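Local coordinates for protein BIFUNCTIONAL PROTEIN Proline utilization A (PutA) (Corynebacterium freiburgense, PDB 5UX5) that catalyses both steps of proline oxidation to glutamate, pairing an FAD-dependent proline dehydrogenase with an NAD-dependent aldehyde dehydrogenase in one chain, at residues Ser192-Leu197 with Lys210-Pro215; Val154-Glu159 with Asn168-Arg173; Thr935-Arg940 with Asp983-Asn988; Arg1017-Ala1022 with Gly1042-Asp1047; Thr466-Asp471 with Ala560-Arg565. One frame throughout, in Å; residues are numbered along the deposited sequence.

Contact 1 of 5, residues Ser192-Leu197 with Lys210-Pro215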
# COMPACT_ATOMS: atom_id res chain seq x y z
N SER A 192 17.14 -6.53 -10.51
CA SER A 192 18.38 -6.88 -9.84
C SER A 192 19.49 -5.89 -10.13
O SER A 192 20.47 -5.84 -9.37
CB SER A 192 18.84 -8.27 -10.27
OG SER A 192 17.86 -9.26 -10.03
N VAL A 193 19.36 -5.09 -11.19
CA VAL A 193 20.40 -4.14 -11.57
C VAL A 193 20.15 -2.77 -10.95
O VAL A 193 21.10 -2.05 -10.62
CB VAL A 193 20.51 -4.09 -13.10
CG1 VAL A 193 21.43 -2.98 -13.54
CG2 VAL A 193 21.02 -5.41 -13.62
N VAL A 194 18.88 -2.39 -10.78
CA VAL A 194 18.48 -1.17 -10.10
C VAL A 194 17.53 -1.57 -8.97
O VAL A 194 16.45 -2.13 -9.22
CB VAL A 194 17.81 -0.18 -11.06
CG1 VAL A 194 17.23 1.00 -10.29
CG2 VAL A 194 18.79 0.30 -12.08
N ALA A 195 17.92 -1.31 -7.72
CA ALA A 195 16.97 -1.59 -6.67
C ALA A 195 15.96 -0.46 -6.58
O ALA A 195 16.24 0.67 -6.99
CB ALA A 195 17.66 -1.76 -5.33
N GLN A 196 14.78 -0.78 -6.01
CA GLN A 196 13.69 0.19 -5.81
C GLN A 196 13.30 0.89 -7.11
O GLN A 196 13.09 2.10 -7.15
CB GLN A 196 14.07 1.22 -4.74
CG GLN A 196 14.24 0.64 -3.33
CD GLN A 196 14.82 1.63 -2.32
OE1 GLN A 196 14.86 2.84 -2.55
NE2 GLN A 196 15.24 1.12 -1.17
N LEU A 197 13.21 0.12 -8.20
CA LEU A 197 12.81 0.65 -9.50
C LEU A 197 11.55 1.51 -9.40
O LEU A 197 10.46 1.00 -9.12
CB LEU A 197 12.62 -0.49 -10.49
CG LEU A 197 12.97 -0.25 -11.96
CD1 LEU A 197 14.25 0.56 -12.12
CD2 LEU A 197 13.07 -1.60 -12.68
N LYS A 210 20.82 1.32 -18.53
CA LYS A 210 21.81 1.30 -19.59
C LYS A 210 23.17 1.69 -19.06
O LYS A 210 24.18 1.07 -19.42
CB LYS A 210 21.36 2.23 -20.72
CG LYS A 210 20.21 1.67 -21.53
CD LYS A 210 19.94 2.52 -22.75
CE LYS A 210 19.77 3.98 -22.37
NZ LYS A 210 19.36 4.82 -23.55
N GLU A 211 23.23 2.72 -18.22
CA GLU A 211 24.49 3.14 -17.63
C GLU A 211 25.13 2.01 -16.83
O GLU A 211 26.36 1.85 -16.84
CB GLU A 211 24.26 4.37 -16.76
CG GLU A 211 25.47 4.84 -15.99
CD GLU A 211 25.10 5.89 -14.98
OE1 GLU A 211 24.13 6.64 -15.22
OE2 GLU A 211 25.78 5.96 -13.93
N ARG A 212 24.32 1.20 -16.17
CA ARG A 212 24.86 0.14 -15.34
C ARG A 212 25.14 -1.15 -16.09
O ARG A 212 26.05 -1.89 -15.70
CB ARG A 212 23.91 -0.15 -14.17
CG ARG A 212 23.91 0.94 -13.13
CD ARG A 212 23.00 0.54 -12.01
NE ARG A 212 23.06 1.47 -10.90
CZ ARG A 212 22.27 1.37 -9.83
NH1 ARG A 212 21.39 0.39 -9.78
NH2 ARG A 212 22.38 2.24 -8.82
N LEU A 213 24.39 -1.44 -17.17
CA LEU A 213 24.51 -2.73 -17.84
C LEU A 213 25.53 -2.74 -18.98
O LEU A 213 25.97 -3.83 -19.37
CB LEU A 213 23.15 -3.19 -18.36
CG LEU A 213 22.25 -3.88 -17.33
CD1 LEU A 213 20.88 -4.05 -17.92
CD2 LEU A 213 22.85 -5.22 -16.98
N ARG A 214 25.94 -1.58 -19.50
CA ARG A 214 26.92 -1.56 -20.59
C ARG A 214 28.22 -2.30 -20.26
O ARG A 214 28.69 -3.06 -21.12
CB ARG A 214 27.21 -0.11 -21.01
CG ARG A 214 26.11 0.55 -21.81
CD ARG A 214 26.47 1.98 -22.17
NE ARG A 214 25.33 2.71 -22.70
CZ ARG A 214 24.71 3.68 -22.03
NH1 ARG A 214 25.16 4.04 -20.84
NH2 ARG A 214 23.65 4.30 -22.55
N PRO A 215 28.83 -2.16 -19.08
CA PRO A 215 30.01 -3.00 -18.80
C PRO A 215 29.72 -4.48 -18.96
O PRO A 215 30.60 -5.23 -19.39
CB PRO A 215 30.38 -2.65 -17.36
CG PRO A 215 29.61 -1.44 -17.00
CD PRO A 215 28.64 -1.10 -18.08
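The guanidinium of R212 meets V193 and V194 with its edge: V193 C and V194 N lie in its plane, while V193 O is tilted 20° from it. Both segments belong to the TIM-barrel-like proline dehydrogenase part of the chain, where the short helix 190-193 follows barrel strand 185-189 and leads through a loop to the outer helix 202-221. R212 lies on that outer helix and reaches back over the loop. Its chain is extended from CG to NE, which carries its tip to the end of the short helix, and there R212 NH1 donates to V193 O at 2.6 Å. The bond is bent, with an angle of 134° at the hydrogen, although it arrives in the carbonyl plane on a lone pair. The same nitrogen rests against V194, whose CG2 is 3.5 Å from R212 NH1, the two side chains crossing at about a right angle. NH2 serves a different partner, a salt bridge to D164, linking the loop to the start of helix 164-178. Nearer the root of the arginine the contact is apolar. V193 and R212 run alongside each other, pointing opposite ways, and V193 CG1 touches R212 CB at 3.8 Å. The other methyl, held anti to the carbonyl carbon of its own residue, leans on the next side chain of the helix: V193 CG2 lies 3.8 Å from L213 CD2.

Contact 2 of 5, residues Val154-Glu159 with Asn168-Arg173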
# COMPACT_ATOMS: atom_id res chain seq x y z
N VAL A 154 22.92 -19.65 -16.86
CA VAL A 154 23.40 -19.37 -15.52
C VAL A 154 22.68 -18.13 -15.00
O VAL A 154 22.72 -17.06 -15.63
CB VAL A 154 24.92 -19.22 -15.50
CG1 VAL A 154 25.44 -18.99 -14.10
CG2 VAL A 154 25.54 -20.49 -16.08
N ASN A 155 22.01 -18.28 -13.86
CA ASN A 155 21.17 -17.23 -13.27
C ASN A 155 21.58 -17.06 -11.81
O ASN A 155 21.53 -18.02 -11.03
CB ASN A 155 19.69 -17.62 -13.39
CG ASN A 155 18.72 -16.57 -12.84
OD1 ASN A 155 17.79 -16.90 -12.12
ND2 ASN A 155 18.92 -15.31 -13.20
N LEU A 156 21.96 -15.84 -11.45
CA LEU A 156 22.47 -15.57 -10.10
C LEU A 156 21.31 -15.20 -9.18
O LEU A 156 20.59 -14.22 -9.41
CB LEU A 156 23.51 -14.46 -10.14
CG LEU A 156 24.08 -14.12 -8.75
CD1 LEU A 156 24.87 -15.29 -8.18
CD2 LEU A 156 24.95 -12.87 -8.80
N LEU A 157 21.10 -16.01 -8.14
CA LEU A 157 20.11 -15.73 -7.11
C LEU A 157 20.77 -15.13 -5.87
O LEU A 157 22.00 -15.13 -5.73
CB LEU A 157 19.35 -17.01 -6.75
CG LEU A 157 18.70 -17.75 -7.93
CD1 LEU A 157 18.08 -19.08 -7.48
CD2 LEU A 157 17.69 -16.88 -8.68
N GLY A 158 19.96 -14.62 -4.95
CA GLY A 158 20.55 -14.15 -3.71
C GLY A 158 19.61 -13.29 -2.90
O GLY A 158 18.39 -13.36 -3.06
N GLU A 159 20.22 -12.51 -2.00
CA GLU A 159 19.51 -11.62 -1.08
C GLU A 159 18.56 -10.69 -1.83
O GLU A 159 18.86 -10.25 -2.95
CB GLU A 159 20.53 -10.80 -0.27
CG GLU A 159 20.22 -10.52 1.22
CD GLU A 159 21.39 -9.84 1.96
OE1 GLU A 159 22.23 -9.16 1.31
OE2 GLU A 159 21.49 -9.98 3.19
N ASN A 168 24.35 -3.78 -6.90
CA ASN A 168 25.68 -3.83 -7.48
C ASN A 168 26.26 -5.24 -7.38
O ASN A 168 27.05 -5.65 -8.24
CB ASN A 168 26.58 -2.83 -6.78
CG ASN A 168 27.98 -2.86 -7.31
OD1 ASN A 168 28.91 -3.34 -6.65
ND2 ASN A 168 28.14 -2.44 -8.55
N ASN A 169 25.89 -5.97 -6.33
CA ASN A 169 26.35 -7.34 -6.15
C ASN A 169 25.88 -8.24 -7.27
O ASN A 169 26.71 -8.92 -7.90
CB ASN A 169 25.90 -7.87 -4.80
CG ASN A 169 26.90 -7.59 -3.73
OD1 ASN A 169 27.93 -6.94 -3.99
ND2 ASN A 169 26.62 -8.05 -2.53
N ARG A 170 24.56 -8.27 -7.53
CA ARG A 170 24.04 -9.10 -8.62
C ARG A 170 24.75 -8.79 -9.92
O ARG A 170 25.16 -9.70 -10.64
CB ARG A 170 22.53 -8.91 -8.82
CG ARG A 170 21.74 -9.26 -7.62
CD ARG A 170 21.71 -10.73 -7.46
NE ARG A 170 20.82 -11.05 -6.37
CZ ARG A 170 19.61 -11.51 -6.59
NH1 ARG A 170 19.23 -11.69 -7.84
NH2 ARG A 170 18.81 -11.78 -5.57
N LEU A 171 24.94 -7.50 -10.22
CA LEU A 171 25.54 -7.09 -11.49
C LEU A 171 27.01 -7.48 -11.56
O LEU A 171 27.44 -8.18 -12.49
CB LEU A 171 25.38 -5.59 -11.68
CG LEU A 171 26.05 -5.00 -12.92
CD1 LEU A 171 25.48 -5.62 -14.18
CD2 LEU A 171 25.97 -3.49 -12.97
N THR A 172 27.80 -7.07 -10.57
CA THR A 172 29.23 -7.34 -10.67
C THR A 172 29.50 -8.83 -10.66
O THR A 172 30.41 -9.32 -11.34
CB THR A 172 30.01 -6.66 -9.54
OG1 THR A 172 29.52 -7.12 -8.29
CG2 THR A 172 29.93 -5.13 -9.59
N ARG A 173 28.71 -9.58 -9.88
CA ARG A 173 28.91 -11.02 -9.80
C ARG A 173 28.47 -11.73 -11.08
O ARG A 173 29.08 -12.75 -11.46
CB ARG A 173 28.17 -11.58 -8.59
CG ARG A 173 28.73 -11.14 -7.26
CD ARG A 173 27.96 -11.72 -6.08
NE ARG A 173 28.55 -11.23 -4.83
CZ ARG A 173 27.91 -11.15 -3.67
NH1 ARG A 173 26.64 -11.51 -3.58
NH2 ARG A 173 28.54 -10.67 -2.60
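R170 and L156 carry this contact between barrel strand 151-157 and helix 164-178, the first two elements of a beta-alpha-beta unit in the TIM-barrel-like proline dehydrogenase part. Strand and helix run nearly antiparallel, as the crossover requires, with 154° between their directions and axes 9.2 Å apart. In the first shell, the guanidinium of R170 lies over the backbone where the strand gives way to a loop: L157 C sits above its centre and G158 N nearer its rim, on one face. NH2 of R170 donates to E159 O at 3.0 Å, coming from above the carbonyl plane and not along a lone pair. G158 has backbone angles that only glycine adopts comfortably, and the arginine head is laid directly against this bare piece of chain. A bend at chi2 (-73°) turns the R170 chain back from the helix toward the strand. L156 belongs to the same shell: it points at the helix, and L156 CD2 packs against R173 CB at 3.5 Å. Farther out, this leucine is flanked by V402 of the neighbouring strand 396-403 and by T174 of the helix, which fixes it between sheet and helix. L157 points to the other side of the strand, toward helix 408-421. At the far end of R173, N169 CG lies over the centre of one face of the guanidinium.

Contact 3 of 5, residues Thr935-Arg940 with Asp983-Asn988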
# COMPACT_ATOMS: atom_id res chain seq x y z
N THR A 935 -35.87 -0.25 36.60
CA THR A 935 -36.76 0.80 36.12
C THR A 935 -37.21 0.47 34.71
O THR A 935 -36.57 -0.31 34.00
CB THR A 935 -36.07 2.17 36.11
OG1 THR A 935 -35.53 2.43 37.41
CG2 THR A 935 -37.04 3.28 35.71
N GLU A 936 -38.35 1.06 34.32
CA GLU A 936 -38.71 1.12 32.91
C GLU A 936 -37.49 1.50 32.09
O GLU A 936 -37.06 0.78 31.19
CB GLU A 936 -39.87 2.10 32.69
N PHE A 937 -36.89 2.64 32.45
CA PHE A 937 -35.75 3.15 31.70
C PHE A 937 -34.57 2.18 31.74
O PHE A 937 -33.91 1.95 30.72
CB PHE A 937 -35.35 4.51 32.28
CG PHE A 937 -34.07 5.06 31.70
CD1 PHE A 937 -34.07 5.72 30.48
CD2 PHE A 937 -32.87 4.93 32.39
CE1 PHE A 937 -32.91 6.26 29.96
CE2 PHE A 937 -31.72 5.45 31.87
CZ PHE A 937 -31.73 6.12 30.65
N LEU A 938 -34.29 1.61 32.91
CA LEU A 938 -33.12 0.74 33.00
C LEU A 938 -33.35 -0.58 32.29
O LEU A 938 -32.41 -1.13 31.71
CB LEU A 938 -32.72 0.52 34.45
CG LEU A 938 -32.24 1.82 35.11
CD1 LEU A 938 -32.20 1.68 36.60
CD2 LEU A 938 -30.86 2.17 34.56
N LYS A 939 -34.57 -1.11 32.32
CA LYS A 939 -34.83 -2.31 31.53
C LYS A 939 -34.70 -2.02 30.04
O LYS A 939 -34.17 -2.84 29.28
CB LYS A 939 -36.21 -2.88 31.86
CG LYS A 939 -36.32 -3.48 33.28
CD LYS A 939 -37.73 -4.01 33.54
CE LYS A 939 -37.88 -4.65 34.92
NZ LYS A 939 -37.47 -3.78 36.05
N ARG A 940 -35.13 -0.84 29.62
CA ARG A 940 -35.03 -0.51 28.21
C ARG A 940 -33.57 -0.37 27.78
O ARG A 940 -33.21 -0.78 26.67
CB ARG A 940 -35.82 0.78 27.95
CG ARG A 940 -35.75 1.26 26.53
CD ARG A 940 -36.43 2.59 26.40
NE ARG A 940 -36.36 3.06 25.03
CZ ARG A 940 -37.10 2.54 24.06
NH1 ARG A 940 -37.93 1.55 24.35
NH2 ARG A 940 -37.01 2.99 22.81
N ASP A 983 -26.84 11.04 40.30
CA ASP A 983 -28.15 10.59 39.85
C ASP A 983 -28.13 9.07 39.84
O ASP A 983 -27.52 8.48 38.95
CB ASP A 983 -28.48 11.16 38.48
CG ASP A 983 -29.87 10.80 38.03
OD1 ASP A 983 -30.20 9.59 37.97
OD2 ASP A 983 -30.64 11.72 37.75
N GLU A 984 -28.79 8.45 40.82
CA GLU A 984 -28.63 7.01 41.00
C GLU A 984 -29.11 6.23 39.77
O GLU A 984 -28.45 5.28 39.33
CB GLU A 984 -29.36 6.54 42.24
CG GLU A 984 -28.84 5.21 42.75
CD GLU A 984 -29.87 4.46 43.60
OE1 GLU A 984 -30.77 5.12 44.20
OE2 GLU A 984 -29.78 3.20 43.64
N GLU A 985 -30.24 6.63 39.20
CA GLU A 985 -30.76 5.86 38.08
C GLU A 985 -29.79 5.91 36.91
O GLU A 985 -29.45 4.86 36.35
CB GLU A 985 -32.15 6.36 37.68
CG GLU A 985 -32.57 5.80 36.36
CD GLU A 985 -34.05 5.95 36.07
OE1 GLU A 985 -34.58 7.09 36.11
OE2 GLU A 985 -34.68 4.91 35.79
N GLN A 986 -29.31 7.10 36.53
CA GLN A 986 -28.37 7.21 35.42
C GLN A 986 -27.05 6.52 35.75
O GLN A 986 -26.47 5.84 34.89
CB GLN A 986 -28.13 8.67 35.04
CG GLN A 986 -29.38 9.39 34.55
CD GLN A 986 -29.21 10.90 34.42
OE1 GLN A 986 -28.09 11.41 34.37
NE2 GLN A 986 -30.32 11.62 34.37
N PHE A 987 -26.58 6.66 36.99
CA PHE A 987 -25.40 5.90 37.38
C PHE A 987 -25.60 4.39 37.22
O PHE A 987 -24.65 3.67 36.94
CB PHE A 987 -24.99 6.24 38.80
CG PHE A 987 -23.57 5.87 39.10
CD1 PHE A 987 -22.53 6.71 38.72
CD2 PHE A 987 -23.26 4.66 39.70
CE1 PHE A 987 -21.20 6.37 38.96
CE2 PHE A 987 -21.92 4.30 39.95
CZ PHE A 987 -20.89 5.17 39.58
N ASN A 988 -26.81 3.89 37.47
CA ASN A 988 -27.07 2.46 37.25
C ASN A 988 -27.06 2.13 35.76
O ASN A 988 -26.59 1.06 35.35
CB ASN A 988 -28.40 2.06 37.89
CG ASN A 988 -28.32 1.97 39.41
OD1 ASN A 988 -27.24 1.90 39.99
ND2 ASN A 988 -29.48 1.96 40.05
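E985 and L938 have the most surface buried here, with F937 third, and together they join the first turns of two helices, 936-953 and 984-997, in the C-terminal part of the chain. The short segments run almost parallel, 11° apart, with their axes 10.1 Å from each other. E985 reaches across from the second helix. Its CG is anti to the backbone N (chi1 167°) and the chain stays extended beyond it, so the carboxylate is directed toward the start of the first helix. The aromatic ring of F937 is turned 68° from the carboxylate plane and the acid approaches it obliquely, while E985 CG comes within 4.1 Å of F937 CD2. L938 meets the same glutamate chain from another direction, about a right angle round from the ring. Its CD2 touches the backbone of the second helix, 3.5 Å from E985 O, and its CD1 divides its contacts between E985 CG and the CB of N988, 4.0 Å from the latter. The leucine thus lies over one turn of the partner helix, between residues three apart. R989 continues this surface, touching both F937 and L938, and A1046 packs on F937. The second helix is closed at its start by D983, the N-cap residue, whose OD1 accepts from Q986 N at 3.0 Å in a nearly straight bond. The chemistry is mixed: an apolar seam of leucine, phenylalanine and aliphatic chain carries an acid at its margin. The exact place of that carboxylate is doubtful, since it is modelled too close to T935, and the start of helix 936-953 could at most favour its negative charge.

Contact 4 of 5, residues Arg1017-Ala1022 with Gly1042-Asp1047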
# COMPACT_ATOMS: atom_id res chain seq x y z
N ARG A 1017 -17.95 11.13 31.93
CA ARG A 1017 -19.38 11.09 31.65
C ARG A 1017 -20.14 11.96 32.65
O ARG A 1017 -19.93 11.84 33.86
CB ARG A 1017 -19.92 9.66 31.70
CG ARG A 1017 -21.31 9.48 31.10
CD ARG A 1017 -21.28 9.74 29.61
NE ARG A 1017 -22.55 9.45 28.93
CZ ARG A 1017 -23.50 10.34 28.66
NH1 ARG A 1017 -23.36 11.61 29.02
NH2 ARG A 1017 -24.60 9.97 28.03
N ALA A 1018 -21.01 12.83 32.13
CA ALA A 1018 -21.83 13.71 32.95
C ALA A 1018 -23.17 13.06 33.22
O ALA A 1018 -23.86 12.62 32.29
CB ALA A 1018 -22.05 15.05 32.27
N ILE A 1019 -23.54 12.97 34.50
CA ILE A 1019 -24.86 12.49 34.86
C ILE A 1019 -25.55 13.53 35.74
O ILE A 1019 -24.91 14.26 36.50
CB ILE A 1019 -24.79 11.11 35.57
CG1 ILE A 1019 -24.15 11.21 36.96
CG2 ILE A 1019 -24.05 10.11 34.70
CD1 ILE A 1019 -24.30 9.95 37.75
N GLY A 1020 -26.88 13.59 35.64
CA GLY A 1020 -27.66 14.47 36.49
C GLY A 1020 -28.07 15.75 35.79
O GLY A 1020 -27.80 15.97 34.60
N ASP A 1021 -28.76 16.59 36.56
CA ASP A 1021 -29.35 17.84 36.09
C ASP A 1021 -28.46 19.05 36.31
O ASP A 1021 -28.78 20.14 35.82
CB ASP A 1021 -30.69 18.07 36.77
CG ASP A 1021 -31.63 16.94 36.53
OD1 ASP A 1021 -31.89 16.64 35.34
OD2 ASP A 1021 -32.05 16.31 37.53
N ALA A 1022 -27.41 18.90 37.08
CA ALA A 1022 -26.53 20.02 37.32
C ALA A 1022 -25.59 20.23 36.13
O ALA A 1022 -25.30 19.29 35.37
CB ALA A 1022 -25.73 19.78 38.59
N GLY A 1042 -23.85 15.09 27.11
CA GLY A 1042 -25.21 14.92 26.64
C GLY A 1042 -26.01 14.06 27.59
O GLY A 1042 -25.48 13.42 28.52
N PRO A 1043 -27.33 13.98 27.34
CA PRO A 1043 -28.19 13.11 28.15
C PRO A 1043 -27.76 11.65 28.04
O PRO A 1043 -27.26 11.20 27.01
CB PRO A 1043 -29.59 13.31 27.56
CG PRO A 1043 -29.41 14.09 26.28
CD PRO A 1043 -27.94 14.36 26.06
N VAL A 1044 -27.95 10.93 29.13
CA VAL A 1044 -27.69 9.49 29.14
C VAL A 1044 -28.76 8.79 28.33
O VAL A 1044 -29.96 8.90 28.64
CB VAL A 1044 -27.63 8.96 30.58
CG1 VAL A 1044 -27.31 7.50 30.56
CG2 VAL A 1044 -26.57 9.71 31.35
N LEU A 1045 -28.35 8.06 27.30
CA LEU A 1045 -29.30 7.42 26.40
C LEU A 1045 -29.58 5.99 26.81
O LEU A 1045 -28.67 5.24 27.19
CB LEU A 1045 -28.82 7.43 24.96
CG LEU A 1045 -28.55 8.82 24.42
CD1 LEU A 1045 -28.25 8.74 22.92
CD2 LEU A 1045 -29.70 9.74 24.72
N ALA A 1046 -30.86 5.62 26.72
CA ALA A 1046 -31.22 4.22 26.87
C ALA A 1046 -30.62 3.41 25.74
O ALA A 1046 -30.18 2.28 25.96
CB ALA A 1046 -32.74 4.08 26.90
N ASP A 1047 -30.58 3.98 24.53
CA ASP A 1047 -30.12 3.25 23.35
C ASP A 1047 -28.63 3.00 23.45
O ASP A 1047 -27.82 3.88 23.16
CB ASP A 1047 -30.42 4.03 22.07
CG ASP A 1047 -30.42 3.11 20.81
OD1 ASP A 1047 -30.06 1.92 20.94
OD2 ASP A 1047 -30.75 3.57 19.70
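R1017 ends in a double grip on the chain of G1042 and P1043, tying strand 1015-1018 to the loop that follows strand 1038-1040. The two strands are parallel neighbours, and helix 1026-1035 lies between them in sequence; the contact thus joins successive strand ends in the C-terminal alpha/beta region. From CB the side chain starts with CG anti to the backbone N, then bends at chi2 (66°), so that CD and NE lead toward the loop although CB does not point at it. Along the way the side chain packs on L990 of helix 984-997. R1017 CZ comes 3.7 Å from G1042 O, and a methyl of V1044, CG2, covers one face of the guanidinium, lying toward its rim. At the tip R1017 NH1 donates to G1042 O at 2.8 Å in a nearly straight bond with an angle of 176°, and it also bonds to I1040 O. NH2 forms a salt bridge with E1051, which itself accepts from L1045 N and so holds both the arginine and the loop. Besides the group at the tip, I1019 CG2 meets V1044 CG2 at 4.2 Å, an apolar touch next to the polar grip. The second bond of the arginine to the loop runs from R1017 NH2 to P1043 O, 3.1 Å long: the oxygen lies in the guanidinium plane, while the nitrogen stands 53° out of the carbonyl plane.

Contact 5 of 5, residues Thr466-Asp471 with Ala560-Arg565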
# COMPACT_ATOMS: atom_id res chain seq x y z
N THR A 466 -15.41 -1.30 -8.10
CA THR A 466 -15.02 -1.51 -6.72
C THR A 466 -15.64 -0.38 -5.92
O THR A 466 -16.01 0.65 -6.48
CB THR A 466 -13.50 -1.45 -6.52
OG1 THR A 466 -13.02 -0.17 -6.98
CG2 THR A 466 -12.80 -2.52 -7.31
N PHE A 467 -15.75 -0.56 -4.60
CA PHE A 467 -16.20 0.57 -3.80
C PHE A 467 -15.11 1.64 -3.65
O PHE A 467 -15.35 2.83 -3.89
CB PHE A 467 -16.66 0.14 -2.42
CG PHE A 467 -16.93 1.31 -1.54
CD1 PHE A 467 -18.11 2.02 -1.68
CD2 PHE A 467 -15.96 1.77 -0.66
CE1 PHE A 467 -18.35 3.13 -0.92
CE2 PHE A 467 -16.19 2.89 0.10
CZ PHE A 467 -17.40 3.57 -0.03
N ASN A 468 -13.92 1.26 -3.17
CA ASN A 468 -12.82 2.21 -3.08
C ASN A 468 -12.36 2.65 -4.45
O ASN A 468 -12.24 1.82 -5.36
CB ASN A 468 -11.65 1.62 -2.31
CG ASN A 468 -11.98 1.37 -0.88
OD1 ASN A 468 -12.33 0.25 -0.48
ND2 ASN A 468 -11.94 2.45 -0.09
N ALA A 469 -12.16 3.95 -4.63
CA ALA A 469 -11.63 4.49 -5.88
C ALA A 469 -10.23 3.93 -6.16
O ALA A 469 -9.39 3.85 -5.26
CB ALA A 469 -11.57 6.01 -5.80
N SER A 470 -9.97 3.54 -7.42
CA SER A 470 -8.69 2.90 -7.72
C SER A 470 -7.63 3.94 -8.07
O SER A 470 -7.90 4.94 -8.73
CB SER A 470 -8.80 1.88 -8.86
OG SER A 470 -9.35 2.45 -10.02
N ASP A 471 -6.40 3.67 -7.64
CA ASP A 471 -5.27 4.56 -7.87
C ASP A 471 -4.85 4.55 -9.34
O ASP A 471 -5.18 3.66 -10.12
CB ASP A 471 -4.06 4.13 -7.04
CG ASP A 471 -4.28 4.31 -5.58
OD1 ASP A 471 -5.23 5.02 -5.24
OD2 ASP A 471 -3.49 3.78 -4.77
N ALA A 560 -9.63 11.11 -0.88
CA ALA A 560 -10.59 12.20 -0.88
C ALA A 560 -11.85 11.80 -1.63
O ALA A 560 -12.96 12.19 -1.25
CB ALA A 560 -9.96 13.46 -1.50
N ILE A 561 -11.72 11.04 -2.72
CA ILE A 561 -12.91 10.56 -3.40
C ILE A 561 -13.65 9.54 -2.53
O ILE A 561 -14.89 9.59 -2.40
CB ILE A 561 -12.52 10.02 -4.79
CG1 ILE A 561 -11.96 11.19 -5.61
CG2 ILE A 561 -13.73 9.44 -5.50
CD1 ILE A 561 -11.29 10.85 -6.92
N ASP A 562 -12.92 8.62 -1.91
CA ASP A 562 -13.56 7.62 -1.06
C ASP A 562 -14.32 8.26 0.10
O ASP A 562 -15.40 7.78 0.46
CB ASP A 562 -12.53 6.62 -0.52
CG ASP A 562 -12.03 5.64 -1.59
OD1 ASP A 562 -12.53 5.66 -2.74
OD2 ASP A 562 -11.13 4.84 -1.27
N PHE A 563 -13.78 9.32 0.72
CA PHE A 563 -14.51 9.95 1.82
C PHE A 563 -15.89 10.41 1.35
O PHE A 563 -16.88 10.24 2.07
CB PHE A 563 -13.74 11.12 2.42
CG PHE A 563 -12.64 10.70 3.37
CD1 PHE A 563 -12.84 9.71 4.31
CD2 PHE A 563 -11.37 11.31 3.30
CE1 PHE A 563 -11.79 9.33 5.20
CE2 PHE A 563 -10.32 10.93 4.15
CZ PHE A 563 -10.52 9.94 5.10
N ALA A 564 -15.99 11.00 0.16
CA ALA A 564 -17.28 11.48 -0.32
C ALA A 564 -18.26 10.32 -0.48
O ALA A 564 -19.42 10.42 -0.05
CB ALA A 564 -17.12 12.23 -1.64
N ARG A 565 -17.83 9.22 -1.08
CA ARG A 565 -18.74 8.09 -1.30
C ARG A 565 -19.07 7.37 -0.00
O ARG A 565 -20.24 7.06 0.27
CB ARG A 565 -18.15 7.12 -2.32
CG ARG A 565 -18.08 7.69 -3.71
CD ARG A 565 -18.15 6.62 -4.79
NE ARG A 565 -17.22 6.96 -5.86
CZ ARG A 565 -17.47 7.83 -6.83
NH1 ARG A 565 -16.52 8.10 -7.72
NH2 ARG A 565 -18.67 8.43 -6.91
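D562 turns its CG anti to the carbonyl carbon (chi1 -73°), and N468 does the same on its side (chi1 -66°), which brings carboxylate and amide together at about a right angle between the side chains. Their planes stand 62° apart. N468 ND2 donates to D562 OD2 at 2.8 Å, nearly straight, from within its own amide plane but from above that of the carboxylate. The other oxygen takes a backbone donor: A469 N reaches D562 OD1 at 2.6 Å through the syn lone pair. One buried carboxylate thus binds two consecutive residues of the loop, one through its side chain and one through its backbone. ND2 of N468 has a second acceptor in V882 O. Apolar contacts flank the pair, with A469 CB 4.1 Å from I561 CG2 and the ring of F467 near R565, where its CZ lies 4.2 Å from R565 C. A cation-pi contact of that ring with R569 and the salt bridge of R565 to D529 continue the surface. Here an aspartate on a helix clasps an irregular segment, fastening the loop between helices 438-450 and 477-484 onto helix 550-574 of the aldehyde dehydrogenase fold.

How the contacts relate
From the N terminus the chain first closes contact 2, a strand and its following helix, and then contact 1, which returns helix 202-221 to the loop after the next strand. The two touch through L171 and the residues R212 and L213, and both lie in the proline dehydrogenase part. Contact 5 comes next and closes a longer, mainly helical excursion near the middle of the molecule, where it reaches the aldehyde dehydrogenase helices. Contacts 3 and 4 follow in the C-terminal region and touch through Q986 with G1020 and through F937 with A1046. All five lie in series, none nested or crossed, and contacts 1 and 3 have centres about 72 Å apart.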